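Long-range contacts in VP4 CORE protein (PDB 2JHP), which forms part of the inner capsid of bluetongue virus and serves as its multifunctional RNA-capping enzyme: residues Glu315-Ser320 / Ala356-Val361; Glu285-Glu290 / Ile305-Pro310; Asp332-Arg337 / Asp365-Val370; Ile186-Glu191 / Ser346-His351. All coordinates share one frame; numbering follows the deposited sequence.

Contacts 1, 2 and 3 touch one another; contact 4 lies apart, its centre about 22 to 26 Å from theirs. Contacts 2 and 3 hold helices 280-295 and 363-373 to neighbouring strands of one mixed sheet. Contact 2 is buried and rich in charge, close to a bound S-adenosyl-L-homocysteine. Contact 3 is buried and apolar, without a hydrogen bond across it. Contact 1 pairs two strands as a separate antiparallel sheet, partly buried, with an exposed side, and relies on backbone bonds. It meets contact 2 through Ile319 and Glu290. Contact 4 joins two loops in a buried place, through polar side chains.

Contact 1 of 4, residues Glu315-Ser320 / Ala356-Val361; sequences EYHCIS and ASVTKV
Val361 and Tyr316 make the tight end of this pairing. The valine places CG1 over one face of the tyrosine ring, 3.7 Å from the ring centroid, in a CH-pi contact. With CG between the backbone N and the carbonyl carbon (chi1 63°), Tyr316 lays its ring against Val361, whose CG1 sits nearest CE2. Cys318 SG touches the same CG1 more loosely. On this face Tyr316 and Cys318 also pack on His307 of strand 302-308, and Val361 on Val366.

The strands 315-320 and 357-361 form a two-stranded antiparallel sheet. Hydrogen-bonded and non-hydrogen-bonded pairs alternate. Thr359 N gives a short bond to Cys318 O (2.7 Å), and Ser320 N a nearly straight one to Ser357 O (2.8 Å, 171°). Thr359 OG1 reaches Ser357 O from the opposite face of its plane (3.2 Å), so two donors hold that oxygen.

The side with His317 and Lys360 is exposed, and its polar links are weak or long. Lys360 CB packs on the His317 ring, 3.5 Å from CE1. His317 ND1 bonds only weakly to Thr359 O. The salt bridge from Glu315 OE1 to Lys360 NZ is long, at 3.7 Å. At the far end a water donates to Ser320 O and accepts from Ser357 OG. This suggests that the backbone bonds and the buried Tyr316-Val361 pair carry most of the contact, and that the long, exposed salt bridge probably adds little.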
loop_
_atom_site.group_PDB
_atom_site.type_symbol
_atom_site.label_atom_id
_atom_site.label_comp_id
_atom_site.label_asym_id
_atom_site.label_seq_id
_atom_site.Cartn_x
_atom_site.Cartn_y
_atom_site.Cartn_z
ATOM N N GLU A 315 30.226 -24.341 20.667
ATOM C CA GLU A 315 29.921 -24.403 19.248
ATOM C C GLU A 315 29.308 -25.769 18.946
ATOM O O GLU A 315 29.465 -26.715 19.726
ATOM C CB GLU A 315 31.164 -24.155 18.395
ATOM C CG GLU A 315 32.176 -25.295 18.414
ATOM C CD GLU A 315 33.054 -25.333 17.177
ATOM O OE1 GLU A 315 32.866 -24.483 16.272
ATOM O OE2 GLU A 315 33.936 -26.221 17.113
ATOM N N TYR A 316 28.607 -25.855 17.817
ATOM C CA TYR A 316 27.856 -27.048 17.435
ATOM C C TYR A 316 27.312 -26.904 16.021
ATOM O O TYR A 316 27.483 -25.862 15.380
ATOM C CB TYR A 316 26.710 -27.315 18.423
ATOM C CG TYR A 316 25.646 -26.231 18.490
ATOM C CD1 TYR A 316 25.815 -25.092 19.290
ATOM C CD2 TYR A 316 24.456 -26.355 17.772
ATOM C CE1 TYR A 316 24.820 -24.098 19.354
ATOM C CE2 TYR A 316 23.469 -25.381 17.840
ATOM C CZ TYR A 316 23.652 -24.256 18.630
ATOM O OH TYR A 316 22.672 -23.288 18.684
ATOM N N HIS A 317 26.646 -27.949 15.540
ATOM C CA HIS A 317 26.142 -27.957 14.170
ATOM C C HIS A 317 24.659 -28.289 14.063
ATOM O O HIS A 317 24.071 -28.909 14.957
ATOM C CB HIS A 317 26.968 -28.906 13.300
ATOM C CG HIS A 317 28.401 -28.501 13.160
ATOM N ND1 HIS A 317 28.821 -27.562 12.244
ATOM C CD2 HIS A 317 29.513 -28.911 13.821
ATOM C CE1 HIS A 317 30.130 -27.410 12.342
ATOM N NE2 HIS A 317 30.576 -28.217 13.292
ATOM N N CYS A 318 24.068 -27.861 12.949
ATOM C CA CYS A 318 22.670 -28.122 12.649
ATOM C C CYS A 318 22.390 -27.955 11.150
ATOM O O CYS A 318 23.248 -27.492 10.399
ATOM C CB CYS A 318 21.779 -27.177 13.453
ATOM S SG CYS A 318 21.833 -25.482 12.897
ATOM N N ILE A 319 21.185 -28.333 10.729
ATOM C CA ILE A 319 20.771 -28.209 9.342
ATOM C C ILE A 319 19.808 -27.031 9.234
ATOM O O ILE A 319 18.712 -27.054 9.797
ATOM C CB ILE A 319 20.120 -29.503 8.835
ATOM C CG1 ILE A 319 21.104 -30.672 8.944
ATOM C CG2 ILE A 319 19.662 -29.333 7.402
ATOM C CD1 ILE A 319 20.433 -32.020 9.038
ATOM N N SER A 320 20.222 -25.996 8.511
ATOM C CA SER A 320 19.494 -24.736 8.534
ATOM C C SER A 320 19.590 -23.903 7.255
ATOM O O SER A 320 20.488 -24.087 6.435
ATOM C CB SER A 320 19.969 -23.891 9.725
ATOM O OG SER A 320 19.269 -22.656 9.790
ATOM N N ALA A 356 18.664 -25.361 2.567
ATOM C CA ALA A 356 19.056 -25.678 3.937
ATOM C C ALA A 356 20.254 -26.591 3.904
ATOM O O ALA A 356 20.254 -27.599 3.189
ATOM C CB ALA A 356 17.916 -26.305 4.717
ATOM N N SER A 357 21.284 -26.206 4.653
ATOM C CA SER A 357 22.535 -26.959 4.712
ATOM C C SER A 357 23.097 -27.060 6.131
ATOM O O SER A 357 22.554 -26.492 7.074
ATOM C CB SER A 357 23.571 -26.322 3.785
ATOM O OG SER A 357 23.714 -24.940 4.077
ATOM N N VAL A 358 24.193 -27.791 6.270
ATOM C CA VAL A 358 24.840 -27.954 7.563
ATOM C C VAL A 358 25.554 -26.658 7.935
ATOM O O VAL A 358 26.322 -26.119 7.145
ATOM C CB VAL A 358 25.773 -29.190 7.589
ATOM C CG1 VAL A 358 26.762 -29.176 6.415
ATOM C CG2 VAL A 358 26.501 -29.295 8.927
ATOM N N THR A 359 25.264 -26.155 9.133
ATOM C CA THR A 359 25.730 -24.847 9.572
ATOM C C THR A 359 26.434 -24.947 10.924
ATOM O O THR A 359 25.964 -25.635 11.836
ATOM C CB THR A 359 24.545 -23.845 9.683
ATOM O OG1 THR A 359 23.743 -23.896 8.495
ATOM C CG2 THR A 359 25.048 -22.425 9.875
ATOM N N LYS A 360 27.566 -24.259 11.038
ATOM C CA LYS A 360 28.251 -24.109 12.316
ATOM C C LYS A 360 27.641 -22.914 13.021
ATOM O O LYS A 360 27.352 -21.900 12.385
ATOM C CB LYS A 360 29.756 -23.893 12.118
ATOM C CG LYS A 360 30.581 -24.007 13.400
ATOM C CD LYS A 360 32.054 -23.683 13.174
ATOM C CE LYS A 360 32.358 -22.196 13.375
ATOM N NZ LYS A 360 33.801 -21.963 13.715
ATOM N N VAL A 361 27.446 -23.035 14.330
ATOM C CA VAL A 361 26.882 -21.944 15.126
ATOM C C VAL A 361 27.631 -21.730 16.447
ATOM O O VAL A 361 27.828 -22.667 17.226
ATOM C CB VAL A 361 25.332 -22.098 15.319
ATOM C CG1 VAL A 361 24.911 -23.559 15.310
ATOM C CG2 VAL A 361 24.842 -21.392 16.574
HETATM O O HOH W 1 21.833 -23.053 4.192
#

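Contact 2 of 4, residues Glu285-Glu290 / Ile305-Pro310; sequences EDRLGE and IKHRIP
Arg308 NH1 is gripped by two carboxylates of helix 280-295. Glu285 OE1 meets it 3.1 Å away in a nearly straight bond (169°). The Glu285 carboxylate is almost coplanar with the guanidinium, and its oxygen lies at the guanidinium edge, in plane. Asp286 OD1 is also 3.1 Å from Arg308 NH1, but the donor stands above the carboxylate plane. The other oxygen, Asp286 OD2, takes the backbone N of Arg308 at 2.9 Å, on its syn side but well out of the carboxylate plane. Asp286 thus holds both the main chain and the side chain of one residue. With Asp286 CG beside its own backbone N (chi1 -65°), the carboxylate reaches the backbone of Lys306 to Arg308.

The helix packs on strand 302-308, part of a mixed seven-stranded sheet whose strand order, 3-2-1-4-5-7-6, is that of a Rossmann-like methyltransferase fold. The Glu285 side chain is about 5 Å from a bound S-adenosyl-L-homocysteine.

Arg287 bends at chi2 and chi3 and pairs with Glu290 through NH1 and OE2, 2.6 Å apart. Its guanidinium edge faces His307 CD2, with the two planes 76° apart. Toward the C-terminal end of 285-290, Ile305 packs on the helix backbone: CG2 lies 3.6 Å from Asp286 O, and CD1 is as near to Gly289 O. Glu290 CG rests against both Ile305 CG1 and CG2. Lys306 turns its amine away to Glu335.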
loop_
_atom_site.group_PDB
_atom_site.type_symbol
_atom_site.label_atom_id
_atom_site.label_comp_id
_atom_site.label_asym_id
_atom_site.label_seq_id
_atom_site.Cartn_x
_atom_site.Cartn_y
_atom_site.Cartn_z
ATOM N N GLU A 285 16.351 -33.986 19.779
ATOM C CA GLU A 285 15.003 -33.688 19.253
ATOM C C GLU A 285 15.023 -32.596 18.201
ATOM O O GLU A 285 14.400 -32.741 17.155
ATOM C CB GLU A 285 14.019 -33.299 20.363
ATOM C CG GLU A 285 13.732 -34.418 21.354
ATOM C CD GLU A 285 13.003 -33.920 22.586
ATOM O OE1 GLU A 285 13.078 -32.701 22.880
ATOM O OE2 GLU A 285 12.358 -34.754 23.259
ATOM N N ASP A 286 15.729 -31.505 18.482
ATOM C CA ASP A 286 15.834 -30.417 17.515
ATOM C C ASP A 286 16.512 -30.924 16.245
ATOM O O ASP A 286 16.043 -30.642 15.143
ATOM C CB ASP A 286 16.597 -29.216 18.094
ATOM C CG ASP A 286 15.871 -28.543 19.274
ATOM O OD1 ASP A 286 14.689 -28.866 19.558
ATOM O OD2 ASP A 286 16.498 -27.663 19.902
ATOM N N ARG A 287 17.598 -31.681 16.419
ATOM C CA ARG A 287 18.333 -32.303 15.313
ATOM C C ARG A 287 17.473 -33.279 14.507
ATOM O O ARG A 287 17.667 -33.413 13.298
ATOM C CB ARG A 287 19.591 -33.056 15.810
ATOM C CG ARG A 287 20.850 -32.228 16.167
ATOM C CD ARG A 287 20.765 -30.732 15.775
ATOM N NE ARG A 287 20.462 -29.894 16.938
ATOM C CZ ARG A 287 19.938 -28.674 16.883
ATOM N NH1 ARG A 287 19.638 -28.126 15.714
ATOM N NH2 ARG A 287 19.703 -28.004 18.007
ATOM N N LEU A 288 16.549 -33.969 15.184
ATOM C CA LEU A 288 15.690 -34.967 14.541
ATOM C C LEU A 288 14.701 -34.313 13.591
ATOM O O LEU A 288 14.541 -34.764 12.454
ATOM C CB LEU A 288 14.925 -35.804 15.572
ATOM C CG LEU A 288 14.044 -36.917 14.993
ATOM C CD1 LEU A 288 14.902 -37.906 14.197
ATOM C CD2 LEU A 288 13.239 -37.645 16.077
ATOM N N GLY A 289 14.048 -33.255 14.077
ATOM C CA GLY A 289 13.085 -32.482 13.304
ATOM C C GLY A 289 13.681 -31.966 12.018
ATOM O O GLY A 289 13.039 -32.012 10.968
ATOM N N GLU A 290 14.918 -31.484 12.120
ATOM C CA GLU A 290 15.696 -31.012 10.982
ATOM C C GLU A 290 15.957 -32.135 9.975
ATOM O O GLU A 290 15.732 -31.970 8.771
ATOM C CB GLU A 290 17.024 -30.413 11.468
ATOM C CG GLU A 290 16.893 -29.077 12.199
ATOM C CD GLU A 290 18.190 -28.615 12.862
ATOM O OE1 GLU A 290 19.265 -29.216 12.611
ATOM O OE2 GLU A 290 18.129 -27.644 13.649
ATOM N N ILE A 305 11.759 -25.273 12.461
ATOM C CA ILE A 305 12.112 -26.180 13.558
ATOM C C ILE A 305 12.424 -25.456 14.883
ATOM O O ILE A 305 13.073 -24.404 14.904
ATOM C CB ILE A 305 13.320 -27.100 13.173
ATOM C CG1 ILE A 305 13.238 -27.578 11.703
ATOM C CG2 ILE A 305 13.463 -28.265 14.167
ATOM C CD1 ILE A 305 12.109 -28.563 11.371
ATOM N N LYS A 306 11.954 -26.039 15.981
ATOM C CA LYS A 306 12.306 -25.596 17.327
ATOM C C LYS A 306 13.824 -25.615 17.500
ATOM O O LYS A 306 14.488 -26.563 17.080
ATOM C CB LYS A 306 11.657 -26.523 18.350
ATOM C CG LYS A 306 11.489 -25.940 19.733
ATOM C CD LYS A 306 11.237 -27.053 20.752
ATOM C CE LYS A 306 10.238 -26.634 21.818
ATOM N NZ LYS A 306 10.487 -25.250 22.285
ATOM N N HIS A 307 14.373 -24.569 18.106
ATOM C CA HIS A 307 15.817 -24.461 18.220
ATOM C C HIS A 307 16.279 -23.941 19.574
ATOM O O HIS A 307 16.538 -22.748 19.726
ATOM C CB HIS A 307 16.365 -23.561 17.110
ATOM C CG HIS A 307 17.837 -23.704 16.890
ATOM N ND1 HIS A 307 18.763 -22.907 17.525
ATOM C CD2 HIS A 307 18.543 -24.555 16.107
ATOM C CE1 HIS A 307 19.977 -23.257 17.139
ATOM N NE2 HIS A 307 19.873 -24.258 16.284
ATOM N N ARG A 308 16.389 -24.829 20.558
ATOM C CA ARG A 308 16.956 -24.430 21.858
ATOM C C ARG A 308 18.480 -24.464 21.809
ATOM O O ARG A 308 19.068 -25.437 21.348
ATOM C CB ARG A 308 16.396 -25.249 23.052
ATOM C CG ARG A 308 16.088 -26.728 22.786
ATOM C CD ARG A 308 14.635 -26.975 22.309
ATOM N NE ARG A 308 13.814 -27.613 23.332
ATOM C CZ ARG A 308 13.503 -28.905 23.348
ATOM N NH1 ARG A 308 13.943 -29.726 22.397
ATOM N NH2 ARG A 308 12.754 -29.378 24.333
ATOM N N ILE A 309 19.101 -23.373 22.253
ATOM C CA ILE A 309 20.558 -23.274 22.353
ATOM C C ILE A 309 21.062 -24.020 23.589
ATOM O O ILE A 309 20.611 -23.747 24.705
ATOM C CB ILE A 309 21.031 -21.814 22.457
ATOM C CG1 ILE A 309 20.146 -20.913 21.600
ATOM C CG2 ILE A 309 22.516 -21.704 22.073
ATOM C CD1 ILE A 309 20.016 -19.490 22.104
ATOM N N PRO A 310 21.996 -24.969 23.386
ATOM C CA PRO A 310 22.623 -25.755 24.464
ATOM C C PRO A 310 23.433 -24.901 25.450
ATOM O O PRO A 310 23.835 -23.782 25.119
ATOM C CB PRO A 310 23.543 -26.716 23.704
ATOM C CG PRO A 310 23.783 -26.057 22.373
ATOM C CD PRO A 310 22.493 -25.364 22.052
#

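Contact 3 of 4, residues Asp332-Arg337 / Asp365-Val370; sequences DMYELR and DVRKMV
Leu336 and Val370 carry much of the apolar packing between residues 332-337 and helix 363-373. Leu336 points at the helix and divides its two methyls. CD1 lies 3.7 Å from Val366 CG2 and 3.8 Å from Met369 CE. CD2 meets Val370 CG2 at 4.0 Å. Leu336 CG stands on the side of its backbone N (chi1 -53°); one branch reaches Val366 and Met369, the other Val370, one turn on from Val366.

The aromatic contact belongs to Tyr334. Val370 CG1 sits over one face of its ring, toward the rim, in a CH-pi contact 4.0 Å from the ring centroid. Tyr334 CE2 also touches Arg367 CG at 3.6 Å. The Arg367 guanidinium stands nearly upright to the ring, 80° between planes, but its centre is distant, so any cation-pi attraction is at most weak.

No hydrogen bond crosses between the two segments. Val370 CG1 lies 3.4 Å from the backbone Met333 O, in van der Waals contact. Two polar groups find partners outside the segments. Arg367 NH2 bonds to Pro310 O, and Tyr334 OH to Glu371. Tyr334 is the centre of an inverse gamma turn.

Strand 335-337 runs almost square to the helix, at 93°. Strand 335-341 pairs with strand 302-308, and Ile309, just beyond that strand, fills in against Val366, Arg367 and Val370. Met369 also packs on Tyr160 and Ile166.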
loop_
_atom_site.group_PDB
_atom_site.type_symbol
_atom_site.label_atom_id
_atom_site.label_comp_id
_atom_site.label_asym_id
_atom_site.label_seq_id
_atom_site.Cartn_x
_atom_site.Cartn_y
_atom_site.Cartn_z
ATOM N N ASP A 332 14.543 -14.073 28.860
ATOM C CA ASP A 332 15.430 -15.164 29.280
ATOM C C ASP A 332 15.282 -16.451 28.459
ATOM O O ASP A 332 16.016 -17.417 28.679
ATOM C CB ASP A 332 15.272 -15.468 30.781
ATOM C CG ASP A 332 13.820 -15.687 31.217
ATOM O OD1 ASP A 332 12.912 -15.792 30.390
ATOM O OD2 ASP A 332 13.574 -15.763 32.429
ATOM N N MET A 333 14.340 -16.450 27.520
ATOM C CA MET A 333 14.052 -17.611 26.685
ATOM C C MET A 333 15.138 -17.820 25.617
ATOM O O MET A 333 15.137 -17.166 24.567
ATOM C CB MET A 333 12.655 -17.442 26.053
ATOM C CG MET A 333 12.249 -18.445 24.968
ATOM S SD MET A 333 12.016 -20.147 25.507
ATOM C CE MET A 333 11.108 -19.970 27.051
ATOM N N TYR A 334 16.065 -18.736 25.889
ATOM C CA TYR A 334 17.169 -19.002 24.957
ATOM C C TYR A 334 16.829 -20.050 23.922
ATOM O O TYR A 334 17.414 -21.135 23.874
ATOM C CB TYR A 334 18.455 -19.339 25.698
ATOM C CG TYR A 334 19.090 -18.114 26.283
ATOM C CD1 TYR A 334 18.930 -17.808 27.631
ATOM C CD2 TYR A 334 19.826 -17.243 25.482
ATOM C CE1 TYR A 334 19.499 -16.676 28.178
ATOM C CE2 TYR A 334 20.395 -16.107 26.010
ATOM C CZ TYR A 334 20.237 -15.831 27.362
ATOM O OH TYR A 334 20.809 -14.711 27.903
ATOM N N GLU A 335 15.882 -19.677 23.081
ATOM C CA GLU A 335 15.340 -20.532 22.043
ATOM C C GLU A 335 15.085 -19.672 20.812
ATOM O O GLU A 335 14.558 -18.556 20.909
ATOM C CB GLU A 335 14.043 -21.154 22.541
ATOM C CG GLU A 335 13.393 -22.130 21.614
ATOM C CD GLU A 335 12.145 -22.722 22.229
ATOM O OE1 GLU A 335 12.285 -23.538 23.168
ATOM O OE2 GLU A 335 11.026 -22.371 21.783
ATOM N N LEU A 336 15.493 -20.187 19.662
ATOM C CA LEU A 336 15.264 -19.514 18.393
ATOM C C LEU A 336 14.386 -20.400 17.540
ATOM O O LEU A 336 13.910 -21.438 18.008
ATOM C CB LEU A 336 16.590 -19.253 17.675
ATOM C CG LEU A 336 17.677 -18.515 18.461
ATOM C CD1 LEU A 336 18.970 -18.629 17.713
ATOM C CD2 LEU A 336 17.338 -17.050 18.719
ATOM N N ARG A 337 14.167 -19.985 16.297
ATOM C CA ARG A 337 13.484 -20.819 15.315
ATOM C C ARG A 337 14.393 -21.059 14.126
ATOM O O ARG A 337 15.130 -20.170 13.695
ATOM C CB ARG A 337 12.161 -20.193 14.871
ATOM C CG ARG A 337 11.075 -20.205 15.934
ATOM C CD ARG A 337 10.664 -21.617 16.292
ATOM N NE ARG A 337 9.949 -21.662 17.562
ATOM C CZ ARG A 337 9.502 -22.774 18.142
ATOM N NH1 ARG A 337 9.662 -23.956 17.558
ATOM N NH2 ARG A 337 8.874 -22.703 19.307
ATOM N N ASP A 365 27.079 -15.841 19.894
ATOM C CA ASP A 365 26.486 -14.878 18.972
ATOM C C ASP A 365 24.992 -15.138 18.829
ATOM O O ASP A 365 24.196 -14.238 18.509
ATOM C CB ASP A 365 27.175 -14.960 17.613
ATOM C CG ASP A 365 28.639 -14.594 17.686
ATOM O OD1 ASP A 365 28.954 -13.431 18.026
ATOM O OD2 ASP A 365 29.475 -15.475 17.400
ATOM N N VAL A 366 24.630 -16.391 19.069
ATOM C CA VAL A 366 23.250 -16.818 19.085
ATOM C C VAL A 366 22.646 -16.525 20.474
ATOM O O VAL A 366 21.432 -16.470 20.648
ATOM C CB VAL A 366 23.172 -18.298 18.608
ATOM C CG1 VAL A 366 22.409 -19.175 19.568
ATOM C CG2 VAL A 366 22.583 -18.372 17.187
ATOM N N ARG A 367 23.523 -16.291 21.445
ATOM C CA ARG A 367 23.137 -15.885 22.795
ATOM C C ARG A 367 22.809 -14.391 22.811
ATOM O O ARG A 367 21.859 -13.968 23.471
ATOM C CB ARG A 367 24.271 -16.204 23.770
ATOM C CG ARG A 367 23.876 -16.371 25.223
ATOM C CD ARG A 367 24.511 -17.636 25.809
ATOM N NE ARG A 367 23.786 -18.826 25.350
ATOM C CZ ARG A 367 24.206 -20.084 25.499
ATOM N NH1 ARG A 367 25.374 -20.360 26.090
ATOM N NH2 ARG A 367 23.448 -21.077 25.044
ATOM N N LYS A 368 23.600 -13.607 22.074
ATOM C CA LYS A 368 23.368 -12.172 21.922
ATOM C C LYS A 368 22.022 -11.876 21.284
ATOM O O LYS A 368 21.324 -10.954 21.710
ATOM C CB LYS A 368 24.467 -11.507 21.087
ATOM C CG LYS A 368 25.350 -10.522 21.853
ATOM C CD LYS A 368 24.682 -9.151 22.067
ATOM C CE LYS A 368 25.400 -8.348 23.156
ATOM N NZ LYS A 368 24.781 -7.018 23.399
ATOM N N MET A 369 21.662 -12.646 20.261
ATOM C CA MET A 369 20.421 -12.391 19.540
ATOM C C MET A 369 19.231 -12.326 20.498
ATOM O O MET A 369 18.474 -11.347 20.489
ATOM C CB MET A 369 20.191 -13.434 18.441
ATOM C CG MET A 369 21.049 -13.232 17.211
ATOM S SD MET A 369 20.347 -13.995 15.735
ATOM C CE MET A 369 20.727 -15.717 16.001
ATOM N N VAL A 370 19.092 -13.361 21.329
ATOM C CA VAL A 370 18.075 -13.415 22.378
ATOM C C VAL A 370 18.103 -12.130 23.209
ATOM O O VAL A 370 17.092 -11.448 23.348
ATOM C CB VAL A 370 18.284 -14.642 23.297
ATOM C CG1 VAL A 370 17.354 -14.582 24.528
ATOM C CG2 VAL A 370 18.102 -15.946 22.516
#

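Contact 4 of 4, residues Ile186-Glu191 / Ser346-His351; sequences IVYSAE and SHVDRH
His347 bonds Glu191 in a histidine-carboxylate pair that joins two loops of the Rossmann-like domain. The loops follow helix 178-186 and strand 335-341. His347 NE2 donates to Glu191 OE2 at 2.9 Å. The donor stands above the carboxylate plane, and the ring and carboxylate planes are 59° apart. His347 CG is anti to its carbonyl carbon (chi1 -54°), which turns the ring toward residues 189-191. Its CD2 then lies 3.2 Å from Ser189 O, which sits at the ring edge. Glu191 OE2 also accepts from the backbone N of Glu259, so two donors share it.

Next, Val348 gives the apolar part. Its CG2 meets the edge of the Tyr188 ring at CE2, 4.1 Å away, and is about as near to Ser189 OG. The Tyr188 side chain is about 7 Å from a bound guanine.

Arg350 comes last, its chain extended from CG to NE. Val348 CB lies over one face of its guanidinium. Glu259 pairs with its NH1 and also bonds Ser189 OG, while His391 takes a bond from NH2. Arg350 NH2 also donates to Ser189 OG at 3.2 Å, nearly straight (167°) and with the oxygen close to the guanidinium plane.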
loop_
_atom_site.group_PDB
_atom_site.type_symbol
_atom_site.label_atom_id
_atom_site.label_comp_id
_atom_site.label_asym_id
_atom_site.label_seq_id
_atom_site.Cartn_x
_atom_site.Cartn_y
_atom_site.Cartn_z
ATOM N N ILE A 186 5.036 -17.502 9.647
ATOM C CA ILE A 186 5.385 -18.628 8.785
ATOM C C ILE A 186 4.244 -19.025 7.845
ATOM O O ILE A 186 4.500 -19.440 6.725
ATOM C CB ILE A 186 5.921 -19.856 9.588
ATOM C CG1 ILE A 186 6.727 -20.814 8.693
ATOM C CG2 ILE A 186 4.780 -20.591 10.297
ATOM C CD1 ILE A 186 8.066 -20.282 8.187
ATOM N N VAL A 187 2.995 -18.901 8.293
ATOM C CA VAL A 187 1.840 -19.292 7.470
ATOM C C VAL A 187 1.497 -18.191 6.465
ATOM O O VAL A 187 1.096 -17.094 6.851
ATOM C CB VAL A 187 0.589 -19.627 8.326
ATOM C CG1 VAL A 187 -0.611 -20.004 7.431
ATOM C CG2 VAL A 187 0.883 -20.741 9.331
ATOM N N TYR A 188 1.673 -18.486 5.180
ATOM C CA TYR A 188 1.270 -17.557 4.100
ATOM C C TYR A 188 0.797 -18.238 2.798
ATOM O O TYR A 188 -0.291 -17.961 2.324
ATOM C CB TYR A 188 2.366 -16.522 3.796
ATOM C CG TYR A 188 2.067 -15.710 2.556
ATOM C CD1 TYR A 188 0.998 -14.783 2.532
ATOM C CD2 TYR A 188 2.819 -15.869 1.395
ATOM C CE1 TYR A 188 0.704 -14.045 1.411
ATOM C CE2 TYR A 188 2.520 -15.124 0.252
ATOM C CZ TYR A 188 1.459 -14.218 0.284
ATOM O OH TYR A 188 1.155 -13.468 -0.829
ATOM N N SER A 189 1.638 -19.096 2.228
ATOM C CA SER A 189 1.363 -19.718 0.924
ATOM C C SER A 189 1.164 -21.223 0.972
ATOM O O SER A 189 0.741 -21.813 -0.017
ATOM C CB SER A 189 2.441 -19.364 -0.126
ATOM O OG SER A 189 3.682 -19.997 0.140
ATOM N N ALA A 190 1.463 -21.839 2.115
ATOM C CA ALA A 190 1.284 -23.284 2.281
ATOM C C ALA A 190 -0.198 -23.662 2.278
ATOM O O ALA A 190 -0.986 -23.063 3.012
ATOM C CB ALA A 190 1.942 -23.755 3.560
ATOM N N GLU A 191 -0.563 -24.646 1.451
ATOM C CA GLU A 191 -1.919 -25.211 1.446
ATOM C C GLU A 191 -2.082 -26.281 2.507
ATOM O O GLU A 191 -3.201 -26.582 2.922
ATOM C CB GLU A 191 -2.252 -25.845 0.102
ATOM C CG GLU A 191 -2.118 -24.916 -1.084
ATOM C CD GLU A 191 -1.848 -25.682 -2.358
ATOM O OE1 GLU A 191 -2.821 -26.131 -3.005
ATOM O OE2 GLU A 191 -0.655 -25.839 -2.698
ATOM N N SER A 346 6.096 -24.835 -4.427
ATOM C CA SER A 346 5.892 -23.592 -3.684
ATOM C C SER A 346 5.299 -22.515 -4.580
ATOM O O SER A 346 5.740 -22.329 -5.710
ATOM C CB SER A 346 7.209 -23.101 -3.084
ATOM O OG SER A 346 7.081 -21.781 -2.584
ATOM N N HIS A 347 4.302 -21.802 -4.066
ATOM C CA HIS A 347 3.697 -20.690 -4.796
ATOM C C HIS A 347 4.574 -19.430 -4.750
ATOM O O HIS A 347 4.328 -18.471 -5.475
ATOM C CB HIS A 347 2.298 -20.387 -4.260
ATOM C CG HIS A 347 1.386 -21.573 -4.242
ATOM N ND1 HIS A 347 0.828 -22.110 -5.391
ATOM C CD2 HIS A 347 0.914 -22.315 -3.212
ATOM C CE1 HIS A 347 0.059 -23.134 -5.061
ATOM N NE2 HIS A 347 0.096 -23.279 -3.746
ATOM N N VAL A 348 5.595 -19.442 -3.899
ATOM C CA VAL A 348 6.543 -18.341 -3.815
ATOM C C VAL A 348 7.931 -18.853 -4.165
ATOM O O VAL A 348 8.409 -19.834 -3.575
ATOM C CB VAL A 348 6.577 -17.703 -2.397
ATOM C CG1 VAL A 348 7.718 -16.696 -2.272
ATOM C CG2 VAL A 348 5.249 -17.024 -2.079
ATOM N N ASP A 349 8.574 -18.173 -5.113
ATOM C CA ASP A 349 9.958 -18.472 -5.448
ATOM C C ASP A 349 10.927 -18.026 -4.331
ATOM O O ASP A 349 11.327 -16.853 -4.257
ATOM C CB ASP A 349 10.339 -17.854 -6.796
ATOM C CG ASP A 349 11.725 -18.238 -7.238
ATOM O OD1 ASP A 349 12.390 -19.011 -6.509
ATOM O OD2 ASP A 349 12.146 -17.761 -8.313
ATOM N N ARG A 350 11.299 -18.978 -3.479
ATOM C CA ARG A 350 12.232 -18.714 -2.400
ATOM C C ARG A 350 13.651 -19.156 -2.730
ATOM O O ARG A 350 14.454 -19.330 -1.829
ATOM C CB ARG A 350 11.757 -19.382 -1.105
ATOM C CG ARG A 350 10.485 -18.778 -0.526
ATOM C CD ARG A 350 10.048 -19.473 0.733
ATOM N NE ARG A 350 8.761 -18.942 1.158
ATOM C CZ ARG A 350 7.582 -19.487 0.859
ATOM N NH1 ARG A 350 7.508 -20.609 0.135
ATOM N NH2 ARG A 350 6.472 -18.901 1.284
ATOM N N HIS A 351 13.982 -19.300 -4.011
ATOM C CA HIS A 351 15.330 -19.752 -4.374
ATOM C C HIS A 351 16.439 -18.834 -3.854
ATOM O O HIS A 351 17.512 -19.313 -3.515
ATOM C CB HIS A 351 15.467 -20.109 -5.871
ATOM C CG HIS A 351 15.847 -18.963 -6.765
ATOM N ND1 HIS A 351 17.089 -18.866 -7.359
ATOM C CD2 HIS A 351 15.138 -17.897 -7.209
ATOM C CE1 HIS A 351 17.137 -17.779 -8.110
ATOM N NE2 HIS A 351 15.964 -17.174 -8.039
#